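Long-range contacts in GMP reductase (Trypanosoma brucei brucei, PDB 6JIG), which probably catalyses the NADPH-dependent reductive deamination of GMP to IMP, under allosteric control exerted through its CBS domain: residues V33-R38 / G449-G454; L308-G313 / V346-D351; G352-S357 / D369-G374. The protein carries 1 engineered substitution. One frame throughout, in Å; residues are numbered along the deposited sequence.

Contact 1 of 3, residues V33-R38 / G449-G454; sequences VNTTTR and GGLRSG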
ATOM      1  N   VAL A  33     -26.132 -33.200  20.652  1.00 53.97           N
ATOM      2  CA  VAL A  33     -25.465 -33.445  19.377  1.00 49.51           C
ATOM      3  C   VAL A  33     -24.212 -34.283  19.645  1.00 50.82           C
ATOM      4  O   VAL A  33     -23.257 -33.805  20.257  1.00 53.77           O
ATOM      5  CB  VAL A  33     -25.116 -32.125  18.677  1.00 49.07           C
ATOM      6  CG1 VAL A  33     -24.568 -32.373  17.302  1.00 44.67           C
ATOM      7  CG2 VAL A  33     -26.348 -31.207  18.603  1.00 53.64           C
ATOM      8  N   ASN A  34     -24.211 -35.527  19.174  1.00 41.85           N
ATOM      9  CA  ASN A  34     -23.133 -36.480  19.414  1.00 41.08           C
ATOM     10  C   ASN A  34     -22.189 -36.484  18.217  1.00 38.42           C
ATOM     11  O   ASN A  34     -22.645 -36.659  17.086  1.00 38.30           O
ATOM     12  CB  ASN A  34     -23.723 -37.876  19.611  1.00 41.60           C
ATOM     13  CG  ASN A  34     -22.694 -38.902  19.959  1.00 42.30           C
ATOM     14  OD1 ASN A  34     -21.952 -39.369  19.099  1.00 44.41           O
ATOM     15  ND2 ASN A  34     -22.667 -39.301  21.224  1.00 48.07           N
ATOM     16  N   THR A  35     -20.886 -36.314  18.460  1.00 36.00           N
ATOM     17  CA  THR A  35     -19.924 -36.249  17.360  1.00 37.25           C
ATOM     18  C   THR A  35     -19.074 -37.500  17.220  1.00 35.22           C
ATOM     19  O   THR A  35     -18.082 -37.469  16.487  1.00 33.14           O
ATOM     20  CB  THR A  35     -18.995 -35.039  17.504  1.00 36.68           C
ATOM     21  OG1 THR A  35     -18.273 -35.123  18.741  1.00 39.30           O
ATOM     22  CG2 THR A  35     -19.782 -33.726  17.429  1.00 37.39           C
ATOM     23  N   THR A  36     -19.427 -38.605  17.885  1.00 34.68           N
ATOM     24  CA  THR A  36     -18.587 -39.795  17.798  1.00 33.51           C
ATOM     25  C   THR A  36     -18.601 -40.382  16.382  1.00 35.03           C
ATOM     26  O   THR A  36     -19.610 -40.333  15.674  1.00 36.13           O
ATOM     27  CB  THR A  36     -19.025 -40.851  18.824  1.00 43.49           C
ATOM     28  OG1 THR A  36     -20.313 -41.351  18.467  1.00 50.04           O
ATOM     29  CG2 THR A  36     -19.101 -40.244  20.204  1.00 31.42           C
ATOM     30  N   THR A  37     -17.462 -40.921  15.960  1.00 35.65           N
ATOM     31  CA  THR A  37     -17.286 -41.294  14.563  1.00 34.83           C
ATOM     32  C   THR A  37     -16.260 -42.416  14.489  1.00 36.22           C
ATOM     33  O   THR A  37     -15.734 -42.868  15.510  1.00 39.64           O
ATOM     34  CB  THR A  37     -16.860 -40.080  13.721  1.00 36.61           C
ATOM     35  OG1 THR A  37     -17.003 -40.393  12.331  1.00 33.80           O
ATOM     36  CG2 THR A  37     -15.401 -39.722  13.991  1.00 33.26           C
ATOM     37  N   ARG A  38     -15.976 -42.866  13.268  1.00 34.68           N
ATOM     38  CA  ARG A  38     -14.969 -43.888  13.016  1.00 37.07           C
ATOM     39  C   ARG A  38     -13.811 -43.288  12.235  1.00 38.66           C
ATOM     40  O   ARG A  38     -14.015 -42.614  11.214  1.00 34.32           O
ATOM     41  CB  ARG A  38     -15.559 -45.070  12.251  1.00 38.76           C
ATOM     42  CG  ARG A  38     -16.775 -45.686  12.935  1.00 46.47           C
ATOM     43  CD  ARG A  38     -17.044 -47.098  12.448  1.00 51.64           C
ATOM     44  NE  ARG A  38     -16.211 -48.056  13.164  1.00 56.43           N
ATOM     45  CZ  ARG A  38     -16.601 -48.754  14.229  1.00 56.52           C
ATOM     46  NH1 ARG A  38     -17.832 -48.620  14.718  1.00 59.99           N
ATOM     47  NH2 ARG A  38     -15.750 -49.591  14.807  1.00 54.00           N
ATOM     48  N   GLY A 449     -17.392 -27.242  18.359  1.00 39.68           N
ATOM     49  CA  GLY A 449     -18.584 -26.437  18.583  1.00 38.58           C
ATOM     50  C   GLY A 449     -19.188 -25.909  17.295  1.00 40.34           C
ATOM     51  O   GLY A 449     -20.412 -25.884  17.135  1.00 37.36           O
ATOM     52  N   GLY A 450     -18.340 -25.469  16.361  1.00 35.93           N
ATOM     53  CA  GLY A 450     -18.845 -25.054  15.061  1.00 35.33           C
ATOM     54  C   GLY A 450     -19.491 -26.201  14.311  1.00 35.44           C
ATOM     55  O   GLY A 450     -20.587 -26.062  13.767  1.00 33.00           O
ATOM     56  N   LEU A 451     -18.823 -27.362  14.282  1.00 33.69           N
ATOM     57  CA  LEU A 451     -19.435 -28.549  13.685  1.00 33.32           C
ATOM     58  C   LEU A 451     -20.799 -28.849  14.302  1.00 34.68           C
ATOM     59  O   LEU A 451     -21.754 -29.176  13.592  1.00 35.29           O
ATOM     60  CB  LEU A 451     -18.517 -29.765  13.837  1.00 32.67           C
ATOM     61  CG  LEU A 451     -19.160 -31.103  13.468  1.00 34.24           C
ATOM     62  CD1 LEU A 451     -19.557 -31.149  11.991  1.00 31.91           C
ATOM     63  CD2 LEU A 451     -18.215 -32.249  13.771  1.00 33.80           C
ATOM     64  N   ARG A 452     -20.898 -28.803  15.633  1.00 34.10           N
ATOM     65  CA  ARG A 452     -22.187 -29.069  16.263  1.00 32.98           C
ATOM     66  C   ARG A 452     -23.248 -28.082  15.796  1.00 36.51           C
ATOM     67  O   ARG A 452     -24.420 -28.445  15.643  1.00 34.62           O
ATOM     68  CB  ARG A 452     -22.062 -29.020  17.788  1.00 35.28           C
ATOM     69  CG  ARG A 452     -21.374 -30.229  18.376  1.00 39.93           C
ATOM     70  CD  ARG A 452     -21.192 -30.046  19.879  1.00 45.49           C
ATOM     71  NE  ARG A 452     -20.452 -31.168  20.427  1.00 53.29           N
ATOM     72  CZ  ARG A 452     -21.002 -32.146  21.135  1.00 56.25           C
ATOM     73  NH1 ARG A 452     -22.303 -32.116  21.401  1.00 61.20           N
ATOM     74  NH2 ARG A 452     -20.252 -33.146  21.587  1.00 62.13           N
ATOM     75  N   SER A 453     -22.859 -26.826  15.567  1.00 36.99           N
ATOM     76  CA  SER A 453     -23.800 -25.856  15.025  1.00 37.31           C
ATOM     77  C   SER A 453     -24.264 -26.267  13.629  1.00 36.73           C
ATOM     78  O   SER A 453     -25.459 -26.226  13.324  1.00 34.63           O
ATOM     79  CB  SER A 453     -23.171 -24.465  15.010  1.00 38.73           C
ATOM     80  OG  SER A 453     -24.109 -23.508  14.539  1.00 40.37           O
ATOM     81  N   GLY A 454     -23.330 -26.673  12.762  1.00 36.37           N
ATOM     82  CA  GLY A 454     -23.732 -27.142  11.444  1.00 32.62           C
ATOM     83  C   GLY A 454     -24.626 -28.367  11.506  1.00 35.31           C
ATOM     84  O   GLY A 454     -25.574 -28.495  10.733  1.00 33.12           O
TER
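Arg-452 reaches out from helix 440-457 and lies against Val-33 and Thr-35 of the irregular chain that leads into strand 37-40. Its CB starts the side chain off in the direction of that chain, and CG, set anti to the carbonyl carbon (chi1 -75°), rests against two methyls: Thr-35 CG2 lies 4.0 Å from Arg-452 CG, and Val-33 CG1 is equally far from that atom. CD carries the chain on, extended, to NE, where Thr-35 CG2 again lies 4.0 Å from Arg-452 NE and rests over one face of the guanidinium. Arg-452 thus runs past Val-33 in the opposite sense and crosses Thr-35 at about a right angle. At the tip, NH1 is modelled too near Val-33 O for their placement to be trusted. NH2 comes only within 4.0 Å of Thr-35 OG1, a hydroxyl hydrogen-bonded to Ser-46 O. From the preceding residue, Leu-451 CD2 meets Thr-35 CG2 at 4.2 Å. Leu-451 packs further on Pro-48 and Ile-364, while Val-33 and Thr-35 both touch Met-455. The loop is thus pressed, away from the GMP site, onto helix 440-457 beside helix 357-365 of the IMPDH/GMPR-family TIM barrel, just ahead of strand 37-40.

Contact 2 of 3, residues L308-G313 / V346-D351; sequences LKIGVG and VPCIAD. With K (potassium ion), chain D; 5GP (guanosine-5'-monophosphate), chain B.
Lys-309 reaches along the sheet to Asp-351 to place its ammonium on the carboxylate. CG stands anti to the backbone N (chi1 -166°), and bends at chi2, chi3 (69°) and chi4 then curl the chain. On the way Lys-309 CG packs on Asp-351 CB at 3.5 Å; at the end Lys-309 NZ forms a salt bridge with Asp-351 OD2 at 2.9 Å, coming from above the carboxylate plane. Asn-290 OD1 and, in a second salt bridge, Asp-259 OD2 also hold this ammonium. Parallel strands 307-310 and 348-351 are joined by four backbone hydrogen bonds, among them Ile-349 N to Leu-308 O at 2.8 Å. They are neighbouring staves of the TIM barrel, linked by a beta-alpha-beta crossover through helix 330-344. Lys-309 and Ile-349 share one face of the sheet. Leu-308, Cys-348 and Ile-310 share the other, against helices 294-302 and 330-344; the Leu-308 and Val-346 side chains cross at about a right angle, Leu-308 CG 3.9 Å from Val-346 CG1. With Asp-351 CG anti to its N (chi1 178°), OD1 takes O3' of GMP and OD2, shared with Asn-290 ND2, takes O2', both in very short hydrogen bonds. Gly-313 O binds potassium at 2.8 Å, with carbonyls of Gly-315, engineered Ala-318 and the third subunit.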
ATOM      1  N   LEU A 308      -9.796 -44.697   4.275  1.00 32.61           N
ATOM      2  CA  LEU A 308      -9.300 -43.995   3.091  1.00 35.43           C
ATOM      3  C   LEU A 308      -9.037 -42.538   3.432  1.00 35.02           C
ATOM      4  O   LEU A 308      -9.794 -41.923   4.190  1.00 33.29           O
ATOM      5  CB  LEU A 308     -10.297 -44.056   1.927  1.00 30.45           C
ATOM      6  CG  LEU A 308     -10.675 -45.463   1.482  1.00 33.33           C
ATOM      7  CD1 LEU A 308     -11.822 -45.436   0.470  1.00 34.69           C
ATOM      8  CD2 LEU A 308      -9.452 -46.138   0.896  1.00 35.99           C
ATOM      9  N   LYS A 309      -7.957 -41.983   2.888  1.00 31.84           N
ATOM     10  CA  LYS A 309      -7.658 -40.571   3.094  1.00 33.17           C
ATOM     11  C   LYS A 309      -7.847 -39.864   1.751  1.00 32.57           C
ATOM     12  O   LYS A 309      -7.236 -40.252   0.752  1.00 30.48           O
ATOM     13  CB  LYS A 309      -6.249 -40.357   3.662  1.00 33.23           C
ATOM     14  CG  LYS A 309      -6.056 -38.918   4.214  1.00 35.10           C
ATOM     15  CD  LYS A 309      -5.174 -38.865   5.478  1.00 34.77           C
ATOM     16  CE  LYS A 309      -3.715 -39.213   5.176  1.00 31.30           C
ATOM     17  NZ  LYS A 309      -3.112 -38.293   4.129  1.00 34.16           N
ATOM     18  N   ILE A 310      -8.715 -38.853   1.733  1.00 31.82           N
ATOM     19  CA  ILE A 310      -9.211 -38.236   0.504  1.00 32.03           C
ATOM     20  C   ILE A 310      -8.571 -36.867   0.372  1.00 30.82           C
ATOM     21  O   ILE A 310      -8.681 -36.047   1.289  1.00 30.97           O
ATOM     22  CB  ILE A 310     -10.744 -38.071   0.520  1.00 34.29           C
ATOM     23  CG1 ILE A 310     -11.451 -39.364   0.925  1.00 36.40           C
ATOM     24  CG2 ILE A 310     -11.261 -37.453  -0.801  1.00 32.18           C
ATOM     25  CD1 ILE A 310     -11.057 -40.554   0.154  1.00 38.71           C
ATOM     26  N   GLY A 311      -7.931 -36.609  -0.771  1.00 31.04           N
ATOM     27  CA  GLY A 311      -7.482 -35.260  -1.073  1.00 32.27           C
ATOM     28  C   GLY A 311      -6.241 -35.258  -1.945  1.00 35.37           C
ATOM     29  O   GLY A 311      -5.188 -35.726  -1.510  1.00 32.73           O
ATOM     30  N   VAL A 312      -6.354 -34.751  -3.173  1.00 32.83           N
ATOM     31  CA  VAL A 312      -5.207 -34.600  -4.074  1.00 32.91           C
ATOM     32  C   VAL A 312      -5.089 -33.112  -4.396  1.00 33.14           C
ATOM     33  O   VAL A 312      -5.881 -32.571  -5.177  1.00 35.34           O
ATOM     34  CB  VAL A 312      -5.356 -35.451  -5.341  1.00 34.63           C
ATOM     35  CG1 VAL A 312      -4.159 -35.233  -6.296  1.00 35.06           C
ATOM     36  CG2 VAL A 312      -5.460 -36.926  -4.973  1.00 35.76           C
ATOM     37  N   GLY A 313      -4.162 -32.425  -3.729  1.00 34.69           N
ATOM     38  CA  GLY A 313      -3.901 -31.033  -4.012  1.00 38.30           C
ATOM     39  C   GLY A 313      -4.500 -29.915  -3.156  1.00 40.51           C
ATOM     40  O   GLY A 313      -3.979 -28.798  -3.197  1.00 41.79           O
ATOM     41  N   VAL A 346     -16.210 -48.549   4.851  1.00 35.73           N
ATOM     42  CA  VAL A 346     -14.837 -48.101   5.050  1.00 36.08           C
ATOM     43  C   VAL A 346     -14.868 -46.599   5.329  1.00 37.02           C
ATOM     44  O   VAL A 346     -15.257 -45.822   4.447  1.00 37.04           O
ATOM     45  CB  VAL A 346     -13.959 -48.419   3.832  1.00 37.47           C
ATOM     46  CG1 VAL A 346     -12.582 -47.770   3.978  1.00 36.00           C
ATOM     47  CG2 VAL A 346     -13.816 -49.940   3.655  1.00 39.26           C
ATOM     48  N   PRO A 347     -14.466 -46.146   6.518  1.00 36.79           N
ATOM     49  CA  PRO A 347     -14.518 -44.709   6.823  1.00 37.45           C
ATOM     50  C   PRO A 347     -13.517 -43.912   6.002  1.00 36.24           C
ATOM     51  O   PRO A 347     -12.464 -44.417   5.606  1.00 34.16           O
ATOM     52  CB  PRO A 347     -14.176 -44.642   8.318  1.00 37.29           C
ATOM     53  CG  PRO A 347     -14.469 -46.045   8.846  1.00 35.92           C
ATOM     54  CD  PRO A 347     -14.120 -46.958   7.696  1.00 35.07           C
ATOM     55  N   CYS A 348     -13.846 -42.633   5.783  1.00 32.80           N
ATOM     56  CA  CYS A 348     -13.022 -41.749   4.962  1.00 32.77           C
ATOM     57  C   CYS A 348     -12.616 -40.507   5.740  1.00 31.69           C
ATOM     58  O   CYS A 348     -13.437 -39.908   6.442  1.00 33.53           O
ATOM     59  CB  CYS A 348     -13.759 -41.338   3.684  1.00 35.43           C
ATOM     60  SG  CYS A 348     -14.092 -42.671   2.519  1.00 36.83           S
ATOM     61  N   ILE A 349     -11.346 -40.134   5.606  1.00 32.13           N
ATOM     62  CA  ILE A 349     -10.782 -38.912   6.178  1.00 31.14           C
ATOM     63  C   ILE A 349     -10.743 -37.854   5.075  1.00 31.56           C
ATOM     64  O   ILE A 349     -10.056 -38.045   4.072  1.00 30.60           O
ATOM     65  CB  ILE A 349      -9.356 -39.154   6.714  1.00 30.69           C
ATOM     66  CG1 ILE A 349      -9.319 -40.341   7.691  1.00 34.15           C
ATOM     67  CG2 ILE A 349      -8.790 -37.860   7.373  1.00 30.57           C
ATOM     68  CD1 ILE A 349      -7.924 -40.916   7.875  1.00 36.03           C
ATOM     69  N   ALA A 350     -11.438 -36.729   5.255  1.00 31.31           N
ATOM     70  CA  ALA A 350     -11.327 -35.607   4.308  1.00 29.29           C
ATOM     71  C   ALA A 350     -10.091 -34.781   4.653  1.00 30.51           C
ATOM     72  O   ALA A 350     -10.086 -34.055   5.649  1.00 33.05           O
ATOM     73  CB  ALA A 350     -12.588 -34.748   4.343  1.00 30.51           C
ATOM     74  N   ASP A 351      -9.043 -34.872   3.822  1.00 31.41           N
ATOM     75  CA  ASP A 351      -7.710 -34.358   4.158  1.00 30.58           C
ATOM     76  C   ASP A 351      -7.358 -33.150   3.293  1.00 33.16           C
ATOM     77  O   ASP A 351      -7.053 -33.303   2.105  1.00 31.74           O
ATOM     78  CB  ASP A 351      -6.664 -35.464   3.978  1.00 33.12           C
ATOM     79  CG  ASP A 351      -5.245 -34.992   4.254  1.00 33.05           C
ATOM     80  OD1 ASP A 351      -5.073 -33.977   4.962  1.00 33.82           O
ATOM     81  OD2 ASP A 351      -4.302 -35.664   3.784  1.00 34.34           O
TER
HETATM   82  K     K D 603      -3.363 -26.129  -2.565  1.00 44.49           K
HETATM   83  P   5GP B 601      -4.245 -28.150   5.261  1.00 39.22           P
HETATM   84  O1P 5GP B 601      -4.958 -27.374   4.166  1.00 38.83           O
HETATM   85  O2P 5GP B 601      -2.965 -27.490   5.735  1.00 39.72           O
HETATM   86  O3P 5GP B 601      -5.146 -28.623   6.374  1.00 38.41           O
HETATM   87  O5' 5GP B 601      -3.855 -29.496   4.498  1.00 39.27           O
HETATM   88  C5' 5GP B 601      -2.933 -30.440   5.022  1.00 38.25           C
HETATM   89  C4' 5GP B 601      -2.775 -31.615   4.078  1.00 37.98           C
HETATM   90  O4' 5GP B 601      -2.017 -31.203   2.916  1.00 40.93           O
HETATM   91  C3' 5GP B 601      -1.982 -32.804   4.605  1.00 38.54           C
HETATM   92  O3' 5GP B 601      -2.730 -33.632   5.488  1.00 36.04           O
HETATM   93  C2' 5GP B 601      -1.517 -33.504   3.316  1.00 40.55           C
HETATM   94  O2' 5GP B 601      -2.519 -34.360   2.781  1.00 41.32           O
HETATM   95  C1' 5GP B 601      -1.378 -32.329   2.345  1.00 40.90           C
HETATM   96  N9  5GP B 601       0.022 -31.973   2.087  1.00 45.05           N
HETATM   97  C8  5GP B 601       0.970 -31.678   2.989  1.00 46.66           C
HETATM   98  N7  5GP B 601       2.111 -31.382   2.313  1.00 48.87           N
HETATM   99  C5  5GP B 601       1.840 -31.477   0.989  1.00 49.64           C
HETATM  100  C6  5GP B 601       2.585 -31.286  -0.166  1.00 50.31           C
HETATM  101  O6  5GP B 601       3.779 -30.933  -0.075  1.00 50.91           O
HETATM  102  N1  5GP B 601       2.008 -31.480  -1.364  1.00 47.19           N
HETATM  103  C2  5GP B 601       0.725 -31.853  -1.470  1.00 47.37           C
HETATM  104  N2  5GP B 601       0.171 -32.036  -2.690  1.00 45.84           N
HETATM  105  N3  5GP B 601      -0.036 -32.035  -0.365  1.00 43.14           N
HETATM  106  C4  5GP B 601       0.516 -31.852   0.857  1.00 44.07           C

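Contact 3 of 3, residues G352-S357 / D369-G374; sequences GGLRTS and DTVMLG. With 5GP (guanosine-5'-monophosphate), chain B.
Leu-354 lays its CD1 methyl against both Val-371 and Leu-373, tying the loop after strand 348-351 to strand 370-373. These are the last two strands of the TIM barrel, and the loops at their C-terminal ends supply much of the phosphate site for GMP, as is usual in this fold. Along segment 369-374, Asp-369 comes first: its carboxylate accepts from Cys-348 N of the adjacent strand and from Gln-467 NE2. Thr-370 follows, with its side chain on Ile-349 and Val-50. Val-371 makes the first contact with the loop, its CB lying 3.5 Å from Leu-354 CD1 as the two side chains pass at a slant; Ile-360 and Ala-363 of helix 357-365 also pack on this valine. Met-372 turns its side chain away from the loop: after an extended start it bends at the sulfur (chi3 -89°), and SD comes 3.3 Å from the ribose O3' of GMP. Its carbonyl faces the loop side, accepting a hydrogen bond from a water 3.0 Å from Met-372 O. That water accepts from Leu-354 N at 3.1 Å and donates to phosphate O3P of GMP at 2.6 Å, so it joins strand, loop and ligand. Leu-373 brings CD2 to 3.6 Å from Leu-354 CD1, crossing that side chain at about a right angle. Leu-354 meets both partners because its CG stands beside its own backbone N, anti to the carbonyl carbon (chi1 -61°). Gly-374 ends the segment; without a side chain it lets the phosphate come close, and its N donates to O3P of GMP at 2.8 Å. Across the phosphate, where Gly-352 and Gly-353 round the loop, Gly-353 N donates to O1P of GMP at 3.0 Å, with an angle of 164° at the hydrogen.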
ATOM      1  N   GLY A 352      -7.351 -31.968   3.895  1.00 32.01           N
ATOM      2  CA  GLY A 352      -6.779 -30.820   3.217  1.00 35.21           C
ATOM      3  C   GLY A 352      -7.827 -29.796   2.793  1.00 34.79           C
ATOM      4  O   GLY A 352      -8.965 -30.132   2.442  1.00 34.53           O
ATOM      5  N   GLY A 353      -7.421 -28.527   2.796  1.00 35.16           N
ATOM      6  CA  GLY A 353      -8.266 -27.482   2.254  1.00 34.44           C
ATOM      7  C   GLY A 353      -9.300 -26.944   3.211  1.00 35.58           C
ATOM      8  O   GLY A 353     -10.112 -26.098   2.813  1.00 35.38           O
ATOM      9  N   LEU A 354      -9.292 -27.390   4.463  1.00 31.72           N
ATOM     10  CA  LEU A 354     -10.258 -26.919   5.450  1.00 34.64           C
ATOM     11  C   LEU A 354      -9.707 -25.675   6.123  1.00 38.07           C
ATOM     12  O   LEU A 354      -8.539 -25.645   6.519  1.00 38.55           O
ATOM     13  CB  LEU A 354     -10.549 -28.004   6.485  1.00 32.55           C
ATOM     14  CG  LEU A 354     -11.153 -29.244   5.822  1.00 35.92           C
ATOM     15  CD1 LEU A 354     -10.894 -30.466   6.680  1.00 35.92           C
ATOM     16  CD2 LEU A 354     -12.625 -29.060   5.646  1.00 34.17           C
ATOM     17  N   ARG A 355     -10.542 -24.638   6.217  1.00 36.61           N
ATOM     18  CA  ARG A 355     -10.126 -23.351   6.751  1.00 36.82           C
ATOM     19  C   ARG A 355     -10.911 -22.907   7.969  1.00 38.52           C
ATOM     20  O   ARG A 355     -10.387 -22.115   8.760  1.00 37.19           O
ATOM     21  CB  ARG A 355     -10.242 -22.261   5.669  1.00 38.46           C
ATOM     22  CG  ARG A 355      -9.267 -22.448   4.502  1.00 43.13           C
ATOM     23  CD  ARG A 355      -9.735 -21.665   3.273  1.00 49.68           C
ATOM     24  N   THR A 356     -12.148 -23.383   8.140  1.00 36.79           N
ATOM     25  CA  THR A 356     -13.035 -22.958   9.216  1.00 34.78           C
ATOM     26  C   THR A 356     -13.799 -24.169   9.712  1.00 34.84           C
ATOM     27  O   THR A 356     -13.836 -25.210   9.051  1.00 34.61           O
ATOM     28  CB  THR A 356     -14.048 -21.907   8.741  1.00 35.30           C
ATOM     29  OG1 THR A 356     -14.893 -22.507   7.743  1.00 36.56           O
ATOM     30  CG2 THR A 356     -13.348 -20.689   8.133  1.00 37.96           C
ATOM     31  N   SER A 357     -14.428 -24.026  10.886  1.00 33.45           N
ATOM     32  CA  SER A 357     -15.314 -25.081  11.357  1.00 33.62           C
ATOM     33  C   SER A 357     -16.458 -25.306  10.380  1.00 35.58           C
ATOM     34  O   SER A 357     -16.932 -26.441  10.235  1.00 34.56           O
ATOM     35  CB  SER A 357     -15.855 -24.755  12.758  1.00 34.83           C
ATOM     36  OG  SER A 357     -16.526 -23.501  12.802  1.00 35.43           O
ATOM     37  N   ASP A 369     -16.083 -39.256   7.415  1.00 30.66           N
ATOM     38  CA  ASP A 369     -16.204 -39.612   8.829  1.00 35.73           C
ATOM     39  C   ASP A 369     -15.311 -38.780   9.731  1.00 32.68           C
ATOM     40  O   ASP A 369     -15.677 -38.532  10.891  1.00 33.89           O
ATOM     41  CB  ASP A 369     -15.902 -41.107   9.026  1.00 33.71           C
ATOM     42  CG  ASP A 369     -16.814 -41.964   8.191  1.00 37.93           C
ATOM     43  OD1 ASP A 369     -17.995 -42.068   8.552  1.00 41.75           O
ATOM     44  OD2 ASP A 369     -16.386 -42.420   7.109  1.00 50.00           O
ATOM     45  N   THR A 370     -14.155 -38.355   9.235  1.00 30.19           N
ATOM     46  CA  THR A 370     -13.259 -37.472   9.966  1.00 30.69           C
ATOM     47  C   THR A 370     -12.695 -36.438   8.999  1.00 32.80           C
ATOM     48  O   THR A 370     -12.793 -36.577   7.776  1.00 31.04           O
ATOM     49  CB  THR A 370     -12.076 -38.219  10.604  1.00 30.24           C
ATOM     50  OG1 THR A 370     -11.364 -38.930   9.584  1.00 32.22           O
ATOM     51  CG2 THR A 370     -12.538 -39.193  11.709  1.00 29.58           C
ATOM     52  N   VAL A 371     -12.069 -35.413   9.569  1.00 31.83           N
ATOM     53  CA  VAL A 371     -11.286 -34.444   8.800  1.00 32.36           C
ATOM     54  C   VAL A 371      -9.856 -34.464   9.320  1.00 32.75           C
ATOM     55  O   VAL A 371      -9.610 -34.718  10.505  1.00 32.82           O
ATOM     56  CB  VAL A 371     -11.866 -33.015   8.895  1.00 30.37           C
ATOM     57  CG1 VAL A 371     -13.273 -32.950   8.273  1.00 31.85           C
ATOM     58  CG2 VAL A 371     -11.908 -32.544  10.341  1.00 30.76           C
ATOM     59  N   MET A 372      -8.907 -34.202   8.425  1.00 33.06           N
ATOM     60  CA  MET A 372      -7.507 -34.057   8.795  1.00 30.93           C
ATOM     61  C   MET A 372      -7.105 -32.606   8.589  1.00 34.66           C
ATOM     62  O   MET A 372      -7.352 -32.044   7.517  1.00 31.90           O
ATOM     63  CB  MET A 372      -6.606 -34.979   7.975  1.00 32.44           C
ATOM     64  CG  MET A 372      -5.133 -34.760   8.280  1.00 34.08           C
ATOM     65  SD  MET A 372      -4.042 -35.951   7.498  1.00 34.98           S
ATOM     66  CE  MET A 372      -3.995 -37.235   8.765  1.00 31.79           C
ATOM     67  N   LEU A 373      -6.482 -32.011   9.602  1.00 34.58           N
ATOM     68  CA  LEU A 373      -6.158 -30.591   9.606  1.00 34.98           C
ATOM     69  C   LEU A 373      -4.659 -30.387   9.728  1.00 37.67           C
ATOM     70  O   LEU A 373      -4.025 -30.950  10.629  1.00 37.01           O
ATOM     71  CB  LEU A 373      -6.843 -29.870  10.760  1.00 34.74           C
ATOM     72  CG  LEU A 373      -8.343 -30.080  10.926  1.00 36.71           C
ATOM     73  CD1 LEU A 373      -8.810 -29.284  12.130  1.00 36.79           C
ATOM     74  CD2 LEU A 373      -9.042 -29.609   9.657  1.00 34.86           C
ATOM     75  N   GLY A 374      -4.103 -29.583   8.826  1.00 36.01           N
ATOM     76  CA  GLY A 374      -2.727 -29.142   8.963  1.00 37.27           C
ATOM     77  C   GLY A 374      -2.697 -27.691   9.409  1.00 42.90           C
ATOM     78  O   GLY A 374      -2.455 -27.384  10.583  1.00 38.52           O
TER
HETATM   79  P   5GP B 601      -4.245 -28.150   5.261  1.00 39.22           P
HETATM   80  O1P 5GP B 601      -4.958 -27.374   4.166  1.00 38.83           O
HETATM   81  O2P 5GP B 601      -2.965 -27.490   5.735  1.00 39.72           O
HETATM   82  O3P 5GP B 601      -5.146 -28.623   6.374  1.00 38.41           O
HETATM   83  O5' 5GP B 601      -3.855 -29.496   4.498  1.00 39.27           O
HETATM   84  C5' 5GP B 601      -2.933 -30.440   5.022  1.00 38.25           C
HETATM   85  C4' 5GP B 601      -2.775 -31.615   4.078  1.00 37.98           C
HETATM   86  O4' 5GP B 601      -2.017 -31.203   2.916  1.00 40.93           O
HETATM   87  C3' 5GP B 601      -1.982 -32.804   4.605  1.00 38.54           C
HETATM   88  O3' 5GP B 601      -2.730 -33.632   5.488  1.00 36.04           O
HETATM   89  C2' 5GP B 601      -1.517 -33.504   3.316  1.00 40.55           C
HETATM   90  O2' 5GP B 601      -2.519 -34.360   2.781  1.00 41.32           O
HETATM   91  C1' 5GP B 601      -1.378 -32.329   2.345  1.00 40.90           C
HETATM   92  N9  5GP B 601       0.022 -31.973   2.087  1.00 45.05           N
HETATM   93  C8  5GP B 601       0.970 -31.678   2.989  1.00 46.66           C
HETATM   94  N7  5GP B 601       2.111 -31.382   2.313  1.00 48.87           N
HETATM   95  C5  5GP B 601       1.840 -31.477   0.989  1.00 49.64           C
HETATM   96  C6  5GP B 601       2.585 -31.286  -0.166  1.00 50.31           C
HETATM   97  O6  5GP B 601       3.779 -30.933  -0.075  1.00 50.91           O
HETATM   98  N1  5GP B 601       2.008 -31.480  -1.364  1.00 47.19           N
HETATM   99  C2  5GP B 601       0.725 -31.853  -1.470  1.00 47.37           C
HETATM  100  N2  5GP B 601       0.171 -32.036  -2.690  1.00 45.84           N
HETATM  101  N3  5GP B 601      -0.036 -32.035  -0.365  1.00 43.14           N
HETATM  102  C4  5GP B 601       0.516 -31.852   0.857  1.00 44.07           C
HETATM  103  O   HOH W   1      -7.582 -29.476   5.945  1.00 33.51           O

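Contacts 2 and 3 adjoin in the barrel, their centres about 10 Å apart, because strand 348-351 pairs with strand 370-373: Ala-350 N lies 2.9 Å from Thr-370 O. Together they hold two parts of GMP, contact 2 the ribose hydroxyls and contact 3 mainly the phosphate. Contact 1 lies away from the annotated sites, its centre about 14 Å from that of contact 3 and about 18 Å from that of contact 2. Contacts 2 and 3 are nested in the long sequence span that contact 1 closes, and segment 33-38 reaches contact 3 through Thr-37 OG1, 2.7 Å from Asp-369 O. Contacts 1 and 3 both touch the second subunit, whereas contact 2 meets the third through the potassium ion.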